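Local coordinates for intracellular protein transport protein USO1 (Saccharomyces cerevisiae S288c, PDB 6LSU) that tethers transport vesicles as part of the machinery required for protein transport from the endoplasmic reticulum to the Golgi complex, this chain being its globular head, at residues A216-S221 and L257-N262; E231-R236 and N261-Y266. All coordinates share one frame; numbering follows the deposited sequence.

Contact 1 of 2, residues A216-S221 and L257-N262; sequences AVVNDS and LSLINN
Val218 and Asn262 meet at about a right angle, the CG2 methyl of Val218 lying 3.7 Å from CB of Asn262. The same methyl reaches Leu259 CD1 at 3.9 Å, again with the two side chains crossing nearly perpendicularly, so one branch of the valine serves two residues a helical turn apart. With CG anti to the backbone N (chi1 172°) and chi2 near 57°, the end of Leu259 comes nearer to Val218 than its CB does. The contact lies in the armadillo-repeat part of the head, where the end of helix 204-218, closing ARM 3, and the turn after it meet the later part of helix 251-264 in ARM 4. Val224 and Val228 of helix 222-229 also pack on Val218. At the polar margin, Asn219 brings OD1 to 3.7 Å from Asn262 OD1, their amide planes turned 71° apart; this is an approach of two oxygens without a bond between them. The amide of Asn262 is instead held through ND2, which donates to the carbonyl oxygen of Asn114. Asn219 itself follows the last helical residue, within a type II beta turn from Val218 to Ser221, closed by Ser221 N to Val218 O at 3.2 Å.

Contact 2 of 2, residues E231-R236 and N261-Y266; sequences ENIFER and NNILKY
Ile233 and Ile263 point at each other tip to tip, CD1 to CD1 at 3.9 Å, joining the start of helix 233-244 to the end of helix 251-264 inside the fourth armadillo repeat. CD1 of Ile233 ends against Ile263, and the CG2 methyl of Ile233 also lies 4.0 Å from Ile263 CD1. The two branches of Ile263 divide the work. CG1 is anti to the carbonyl carbon (chi1 -64°) and carries CD1 to Ile233, whereas CG2, anti to the backbone N, sits 3.7 Å from Phe234 CZ and 3.8 Å from Phe234 CE1. Phe234 and Ile263 slide past one another in opposite directions, and the ring takes the methyl obliquely. Replacing Ile263 by an alanine removes the methyl that meets Ile233 CD1 and would probably open a gap there and beside the far end of the Phe234 ring. That ring is hemmed in further by Phe274, packed edge-to-face, and by Ile233 CG2 over one face near its rim. Next along the chain, Leu264 comes obliquely across the end of the phenyl group, its CD2 methyl 3.8 Å from Phe234 CZ.

How the contacts relate
Both contacts are buried and both use helix 251-264, whose residues Asn261 and Asn262 fall within each. Its partners differ: contact 1 brings in the end of helix 204-218 and the turn after it, contact 2 the beginning of helix 233-244, so the shared helix is joined to two others at points whose centres are about 8 Å apart. Their apolar parts are continuous, Leu259 CD2 lying 4.0 Å from Ile233 CD1 and Val218 CG2 4.2 Å from Ile263 CG1. Chemistry follows position. Contact 2 is wholly aliphatic and aromatic where its segments meet, whereas contact 1 passes from hydrocarbon to amides at the partly exposed Asn219.

Contact 1 of 2, residues A216-S221 and L257-N262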
ATOM      1  N   ALA A 216     -12.573 -17.846   0.574  1.00 55.14           N
ATOM      2  CA  ALA A 216     -12.227 -18.686  -0.595  1.00 56.65           C
ATOM      3  C   ALA A 216     -13.249 -18.517  -1.689  1.00 58.61           C
ATOM      4  O   ALA A 216     -12.873 -18.434  -2.829  1.00 76.15           O
ATOM      5  CB  ALA A 216     -12.190 -20.137  -0.214  1.00 59.31           C
ATOM      6  N   VAL A 217     -14.511 -18.477  -1.339  1.00 62.82           N
ATOM      7  CA  VAL A 217     -15.600 -18.566  -2.334  1.00 67.24           C
ATOM      8  C   VAL A 217     -15.801 -17.178  -2.993  1.00 68.32           C
ATOM      9  O   VAL A 217     -15.942 -17.140  -4.264  1.00 64.04           O
ATOM     10  CB  VAL A 217     -16.865 -19.151  -1.681  1.00 62.96           C
ATOM     11  CG1 VAL A 217     -18.097 -18.818  -2.467  1.00 67.90           C
ATOM     12  CG2 VAL A 217     -16.730 -20.653  -1.537  1.00 68.27           C
ATOM     13  N   VAL A 218     -15.812 -16.089  -2.209  1.00 61.92           N
ATOM     14  CA  VAL A 218     -16.033 -14.707  -2.745  1.00 66.58           C
ATOM     15  C   VAL A 218     -14.787 -14.202  -3.491  1.00 67.78           C
ATOM     16  O   VAL A 218     -14.947 -13.314  -4.292  1.00 67.04           O
ATOM     17  CB  VAL A 218     -16.410 -13.662  -1.674  1.00 71.96           C
ATOM     18  CG1 VAL A 218     -17.461 -14.145  -0.698  1.00 70.79           C
ATOM     19  CG2 VAL A 218     -15.199 -13.176  -0.908  1.00 77.16           C
ATOM     20  N   ASN A 219     -13.585 -14.729  -3.215  1.00 73.85           N
ATOM     21  CA  ASN A 219     -12.312 -14.305  -3.861  1.00 79.92           C
ATOM     22  C   ASN A 219     -12.420 -14.415  -5.388  1.00 85.26           C
ATOM     23  O   ASN A 219     -12.776 -15.511  -5.866  1.00105.27           O
ATOM     24  CB  ASN A 219     -11.133 -15.152  -3.364  1.00 87.54           C
ATOM     25  CG  ASN A 219      -9.801 -14.593  -3.804  1.00 80.72           C
ATOM     26  OD1 ASN A 219      -9.393 -13.542  -3.301  1.00 82.59           O
ATOM     27  ND2 ASN A 219      -9.181 -15.245  -4.779  1.00 75.67           N
ATOM     28  N   ASP A 220     -12.098 -13.334  -6.113  1.00 85.04           N
ATOM     29  CA  ASP A 220     -12.104 -13.235  -7.602  1.00 96.19           C
ATOM     30  C   ASP A 220     -13.467 -13.665  -8.189  1.00 89.01           C
ATOM     31  O   ASP A 220     -13.473 -14.259  -9.281  1.00 90.08           O
ATOM     32  CB  ASP A 220     -10.939 -14.045  -8.198  1.00106.71           C
ATOM     33  CG  ASP A 220      -9.556 -13.455  -7.943  1.00117.67           C
ATOM     34  OD1 ASP A 220      -9.430 -12.208  -7.970  1.00121.55           O
ATOM     35  OD2 ASP A 220      -8.605 -14.245  -7.715  1.00124.99           O
ATOM     36  N   SER A 221     -14.586 -13.396  -7.514  1.00 78.78           N
ATOM     37  CA  SER A 221     -15.926 -13.826  -7.997  1.00 80.08           C
ATOM     38  C   SER A 221     -16.961 -12.741  -7.724  1.00 79.56           C
ATOM     39  O   SER A 221     -17.629 -12.731  -6.681  1.00 77.64           O
ATOM     40  CB  SER A 221     -16.315 -15.155  -7.405  1.00 82.20           C
ATOM     41  OG  SER A 221     -17.640 -15.509  -7.768  1.00 88.29           O
ATOM     42  N   LEU A 257     -11.704  -9.192   8.748  1.00 49.63           N
ATOM     43  CA  LEU A 257     -11.272  -8.018   7.943  1.00 51.38           C
ATOM     44  C   LEU A 257     -10.929  -8.475   6.510  1.00 50.66           C
ATOM     45  O   LEU A 257     -11.311  -7.806   5.554  1.00 54.75           O
ATOM     46  CB  LEU A 257     -10.111  -7.292   8.642  1.00 50.26           C
ATOM     47  CG  LEU A 257     -10.450  -6.705  10.014  1.00 49.62           C
ATOM     48  CD1 LEU A 257      -9.194  -6.512  10.837  1.00 47.44           C
ATOM     49  CD2 LEU A 257     -11.226  -5.414   9.864  1.00 50.22           C
ATOM     50  N   SER A 258     -10.228  -9.588   6.380  1.00 54.53           N
ATOM     51  CA  SER A 258      -9.734 -10.118   5.088  1.00 55.39           C
ATOM     52  C   SER A 258     -10.949 -10.432   4.203  1.00 59.05           C
ATOM     53  O   SER A 258     -10.926 -10.172   2.975  1.00 52.76           O
ATOM     54  CB  SER A 258      -8.909 -11.326   5.318  1.00 55.03           C
ATOM     55  OG  SER A 258      -7.745 -11.255   4.535  1.00 66.91           O
ATOM     56  N   LEU A 259     -11.997 -10.990   4.820  1.00 55.39           N
ATOM     57  CA  LEU A 259     -13.247 -11.302   4.099  1.00 55.71           C
ATOM     58  C   LEU A 259     -13.956  -9.984   3.727  1.00 55.49           C
ATOM     59  O   LEU A 259     -14.331  -9.816   2.538  1.00 48.94           O
ATOM     60  CB  LEU A 259     -14.123 -12.242   4.944  1.00 52.78           C
ATOM     61  CG  LEU A 259     -15.514 -12.476   4.378  1.00 53.26           C
ATOM     62  CD1 LEU A 259     -15.412 -13.027   2.959  1.00 53.78           C
ATOM     63  CD2 LEU A 259     -16.330 -13.379   5.289  1.00 52.26           C
ATOM     64  N   ILE A 260     -14.081  -9.028   4.649  1.00 55.73           N
ATOM     65  CA  ILE A 260     -14.641  -7.697   4.271  1.00 52.05           C
ATOM     66  C   ILE A 260     -13.855  -7.155   3.082  1.00 53.28           C
ATOM     67  O   ILE A 260     -14.482  -6.544   2.198  1.00 62.51           O
ATOM     68  CB  ILE A 260     -14.637  -6.709   5.444  1.00 50.41           C
ATOM     69  CG1 ILE A 260     -15.455  -7.191   6.622  1.00 51.84           C
ATOM     70  CG2 ILE A 260     -15.146  -5.344   4.971  1.00 52.11           C
ATOM     71  CD1 ILE A 260     -15.575  -6.122   7.736  1.00 54.91           C
ATOM     72  N   ASN A 261     -12.545  -7.352   3.061  1.00 51.91           N
ATOM     73  CA  ASN A 261     -11.687  -6.820   1.987  1.00 56.61           C
ATOM     74  C   ASN A 261     -12.076  -7.494   0.674  1.00 57.93           C
ATOM     75  O   ASN A 261     -12.273  -6.766  -0.293  1.00 66.55           O
ATOM     76  CB  ASN A 261     -10.200  -6.971   2.350  1.00 59.66           C
ATOM     77  CG  ASN A 261      -9.288  -6.350   1.319  1.00 60.07           C
ATOM     78  OD1 ASN A 261      -9.214  -6.848   0.187  1.00 66.46           O
ATOM     79  ND2 ASN A 261      -8.633  -5.268   1.700  1.00 61.78           N
ATOM     80  N   ASN A 262     -12.160  -8.817   0.635  1.00 59.64           N
ATOM     81  CA  ASN A 262     -12.428  -9.587  -0.606  1.00 62.71           C
ATOM     82  C   ASN A 262     -13.853  -9.299  -1.113  1.00 71.28           C
ATOM     83  O   ASN A 262     -14.061  -9.375  -2.349  1.00 64.22           O
ATOM     84  CB  ASN A 262     -12.242 -11.090  -0.397  1.00 67.17           C
ATOM     85  CG  ASN A 262     -10.799 -11.526  -0.261  1.00 65.33           C
ATOM     86  OD1 ASN A 262      -9.885 -10.908  -0.798  1.00 79.56           O
ATOM     87  ND2 ASN A 262     -10.584 -12.622   0.428  1.00 66.51           N
TER

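Contact 2 of 2, residues E231-R236 and N261-Y266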
ATOM      1  N   GLU A 231     -26.600 -10.854   1.903  1.00 75.40           N
ATOM      2  CA  GLU A 231     -26.851 -11.707   3.099  1.00 75.58           C
ATOM      3  C   GLU A 231     -26.515 -10.952   4.398  1.00 72.88           C
ATOM      4  O   GLU A 231     -26.303 -11.615   5.466  1.00 76.26           O
ATOM      5  CB  GLU A 231     -26.069 -13.015   2.979  1.00 79.26           C
ATOM      6  CG  GLU A 231     -26.566 -13.896   1.836  1.00 82.95           C
ATOM      7  CD  GLU A 231     -28.074 -14.141   1.887  1.00 87.74           C
ATOM      8  OE1 GLU A 231     -28.614 -14.289   3.029  1.00 81.73           O
ATOM      9  OE2 GLU A 231     -28.709 -14.171   0.793  1.00 87.50           O
ATOM     10  N   ASN A 232     -26.487  -9.621   4.339  1.00 75.04           N
ATOM     11  CA  ASN A 232     -26.334  -8.764   5.542  1.00 85.88           C
ATOM     12  C   ASN A 232     -25.071  -9.209   6.288  1.00 74.32           C
ATOM     13  O   ASN A 232     -25.124  -9.382   7.530  1.00 72.60           O
ATOM     14  CB  ASN A 232     -27.590  -8.812   6.427  1.00 90.34           C
ATOM     15  CG  ASN A 232     -27.450  -7.958   7.670  1.00 99.38           C
ATOM     16  OD1 ASN A 232     -27.246  -6.747   7.589  1.00107.85           O
ATOM     17  ND2 ASN A 232     -27.518  -8.585   8.831  1.00105.87           N
ATOM     18  N   ILE A 233     -23.977  -9.388   5.545  1.00 71.04           N
ATOM     19  CA  ILE A 233     -22.710  -9.975   6.087  1.00 69.68           C
ATOM     20  C   ILE A 233     -21.898  -8.935   6.899  1.00 67.11           C
ATOM     21  O   ILE A 233     -21.323  -9.346   7.942  1.00 66.51           O
ATOM     22  CB  ILE A 233     -21.899 -10.621   4.961  1.00 70.58           C
ATOM     23  CG1 ILE A 233     -20.728 -11.417   5.534  1.00 75.54           C
ATOM     24  CG2 ILE A 233     -21.455  -9.591   3.939  1.00 73.22           C
ATOM     25  CD1 ILE A 233     -20.187 -12.441   4.578  1.00 78.41           C
ATOM     26  N   PHE A 234     -21.844  -7.653   6.491  1.00 57.38           N
ATOM     27  CA  PHE A 234     -21.087  -6.588   7.200  1.00 55.65           C
ATOM     28  C   PHE A 234     -21.481  -6.538   8.681  1.00 62.02           C
ATOM     29  O   PHE A 234     -20.556  -6.543   9.552  1.00 65.79           O
ATOM     30  CB  PHE A 234     -21.227  -5.248   6.481  1.00 52.87           C
ATOM     31  CG  PHE A 234     -20.761  -5.336   5.045  1.00 49.73           C
ATOM     32  CD1 PHE A 234     -19.703  -6.157   4.700  1.00 51.78           C
ATOM     33  CD2 PHE A 234     -21.434  -4.695   4.043  1.00 47.28           C
ATOM     34  CE1 PHE A 234     -19.285  -6.266   3.384  1.00 55.45           C
ATOM     35  CE2 PHE A 234     -21.055  -4.850   2.718  1.00 51.38           C
ATOM     36  CZ  PHE A 234     -19.951  -5.594   2.392  1.00 51.89           C
ATOM     37  N   GLU A 235     -22.785  -6.560   8.973  1.00 65.42           N
ATOM     38  CA  GLU A 235     -23.343  -6.548  10.357  1.00 70.12           C
ATOM     39  C   GLU A 235     -22.763  -7.731  11.139  1.00 67.69           C
ATOM     40  O   GLU A 235     -22.245  -7.538  12.287  1.00 63.42           O
ATOM     41  CB  GLU A 235     -24.870  -6.620  10.297  1.00 81.13           C
ATOM     42  CG  GLU A 235     -25.583  -5.989  11.484  1.00 90.36           C
ATOM     43  CD  GLU A 235     -26.978  -5.478  11.156  1.00103.82           C
ATOM     44  OE1 GLU A 235     -27.095  -4.347  10.606  1.00108.13           O
ATOM     45  OE2 GLU A 235     -27.948  -6.222  11.424  1.00113.92           O
ATOM     46  N   ARG A 236     -22.780  -8.907  10.516  1.00 64.75           N
ATOM     47  CA  ARG A 236     -22.315 -10.172  11.136  1.00 66.99           C
ATOM     48  C   ARG A 236     -20.825 -10.071  11.464  1.00 64.40           C
ATOM     49  O   ARG A 236     -20.435 -10.288  12.629  1.00 61.76           O
ATOM     50  CB  ARG A 236     -22.559 -11.341  10.179  1.00 75.05           C
ATOM     51  CG  ARG A 236     -24.032 -11.630   9.917  1.00 85.52           C
ATOM     52  CD  ARG A 236     -24.203 -12.892   9.099  1.00 88.84           C
ATOM     53  NE  ARG A 236     -25.517 -13.004   8.479  1.00 96.97           N
ATOM     54  CZ  ARG A 236     -26.449 -13.895   8.811  1.00 95.80           C
ATOM     55  NH1 ARG A 236     -26.229 -14.775   9.776  1.00 91.09           N
ATOM     56  NH2 ARG A 236     -27.597 -13.899   8.158  1.00 93.39           N
ATOM     57  N   ASN A 261     -12.545  -7.352   3.061  1.00 51.91           N
ATOM     58  CA  ASN A 261     -11.687  -6.820   1.987  1.00 56.61           C
ATOM     59  C   ASN A 261     -12.076  -7.494   0.674  1.00 57.93           C
ATOM     60  O   ASN A 261     -12.273  -6.766  -0.293  1.00 66.55           O
ATOM     61  CB  ASN A 261     -10.200  -6.971   2.350  1.00 59.66           C
ATOM     62  CG  ASN A 261      -9.288  -6.350   1.319  1.00 60.07           C
ATOM     63  OD1 ASN A 261      -9.214  -6.848   0.187  1.00 66.46           O
ATOM     64  ND2 ASN A 261      -8.633  -5.268   1.700  1.00 61.78           N
ATOM     65  N   ASN A 262     -12.160  -8.817   0.635  1.00 59.64           N
ATOM     66  CA  ASN A 262     -12.428  -9.587  -0.606  1.00 62.71           C
ATOM     67  C   ASN A 262     -13.853  -9.299  -1.113  1.00 71.28           C
ATOM     68  O   ASN A 262     -14.061  -9.375  -2.349  1.00 64.22           O
ATOM     69  CB  ASN A 262     -12.242 -11.090  -0.397  1.00 67.17           C
ATOM     70  CG  ASN A 262     -10.799 -11.526  -0.261  1.00 65.33           C
ATOM     71  OD1 ASN A 262      -9.885 -10.908  -0.798  1.00 79.56           O
ATOM     72  ND2 ASN A 262     -10.584 -12.622   0.428  1.00 66.51           N
ATOM     73  N   ILE A 263     -14.818  -8.974  -0.230  1.00 64.53           N
ATOM     74  CA  ILE A 263     -16.202  -8.653  -0.685  1.00 62.33           C
ATOM     75  C   ILE A 263     -16.248  -7.259  -1.349  1.00 66.92           C
ATOM     76  O   ILE A 263     -17.217  -7.055  -2.151  1.00 63.16           O
ATOM     77  CB  ILE A 263     -17.182  -8.750   0.499  1.00 63.87           C
ATOM     78  CG1 ILE A 263     -17.292 -10.163   1.056  1.00 58.83           C
ATOM     79  CG2 ILE A 263     -18.546  -8.186   0.147  1.00 67.22           C
ATOM     80  CD1 ILE A 263     -17.771 -10.200   2.483  1.00 62.32           C
ATOM     81  N   LEU A 264     -15.311  -6.328  -1.021  1.00 60.62           N
ATOM     82  CA  LEU A 264     -15.308  -4.905  -1.517  1.00 58.78           C
ATOM     83  C   LEU A 264     -14.339  -4.684  -2.682  1.00 54.57           C
ATOM     84  O   LEU A 264     -14.627  -3.862  -3.545  1.00 54.85           O
ATOM     85  CB  LEU A 264     -14.951  -3.933  -0.386  1.00 60.57           C
ATOM     86  CG  LEU A 264     -15.879  -3.967   0.826  1.00 61.17           C
ATOM     87  CD1 LEU A 264     -15.515  -2.903   1.813  1.00 63.09           C
ATOM     88  CD2 LEU A 264     -17.319  -3.802   0.397  1.00 71.25           C
ATOM     89  N   LYS A 265     -13.215  -5.392  -2.714  1.00 68.36           N
ATOM     90  CA  LYS A 265     -12.164  -5.186  -3.744  1.00 66.63           C
ATOM     91  C   LYS A 265     -12.854  -5.222  -5.099  1.00 65.65           C
ATOM     92  O   LYS A 265     -13.474  -6.236  -5.420  1.00 71.86           O
ATOM     93  CB  LYS A 265     -11.050  -6.235  -3.636  1.00 79.25           C
ATOM     94  CG  LYS A 265      -9.666  -5.739  -4.070  1.00 90.38           C
ATOM     95  CD  LYS A 265      -8.736  -5.456  -2.897  1.00103.06           C
ATOM     96  CE  LYS A 265      -7.433  -4.741  -3.222  1.00103.73           C
ATOM     97  NZ  LYS A 265      -6.642  -4.496  -1.985  1.00102.64           N
ATOM     98  N   TYR A 266     -12.809  -4.120  -5.833  1.00 76.01           N
ATOM     99  CA  TYR A 266     -13.195  -4.009  -7.267  1.00 78.09           C
ATOM    100  C   TYR A 266     -14.715  -4.033  -7.462  1.00 77.99           C
ATOM    101  O   TYR A 266     -15.197  -4.139  -8.624  1.00 88.22           O
ATOM    102  CB  TYR A 266     -12.569  -5.148  -8.071  1.00 85.25           C
ATOM    103  CG  TYR A 266     -11.071  -5.237  -7.933  1.00 98.81           C
ATOM    104  CD1 TYR A 266     -10.283  -4.092  -7.969  1.00103.94           C
ATOM    105  CD2 TYR A 266     -10.437  -6.462  -7.778  1.00101.11           C
ATOM    106  CE1 TYR A 266      -8.901  -4.163  -7.856  1.00112.48           C
ATOM    107  CE2 TYR A 266      -9.058  -6.550  -7.666  1.00106.30           C
ATOM    108  CZ  TYR A 266      -8.288  -5.398  -7.699  1.00109.99           C
ATOM    109  OH  TYR A 266      -6.932  -5.481  -7.573  1.00112.42           O
TER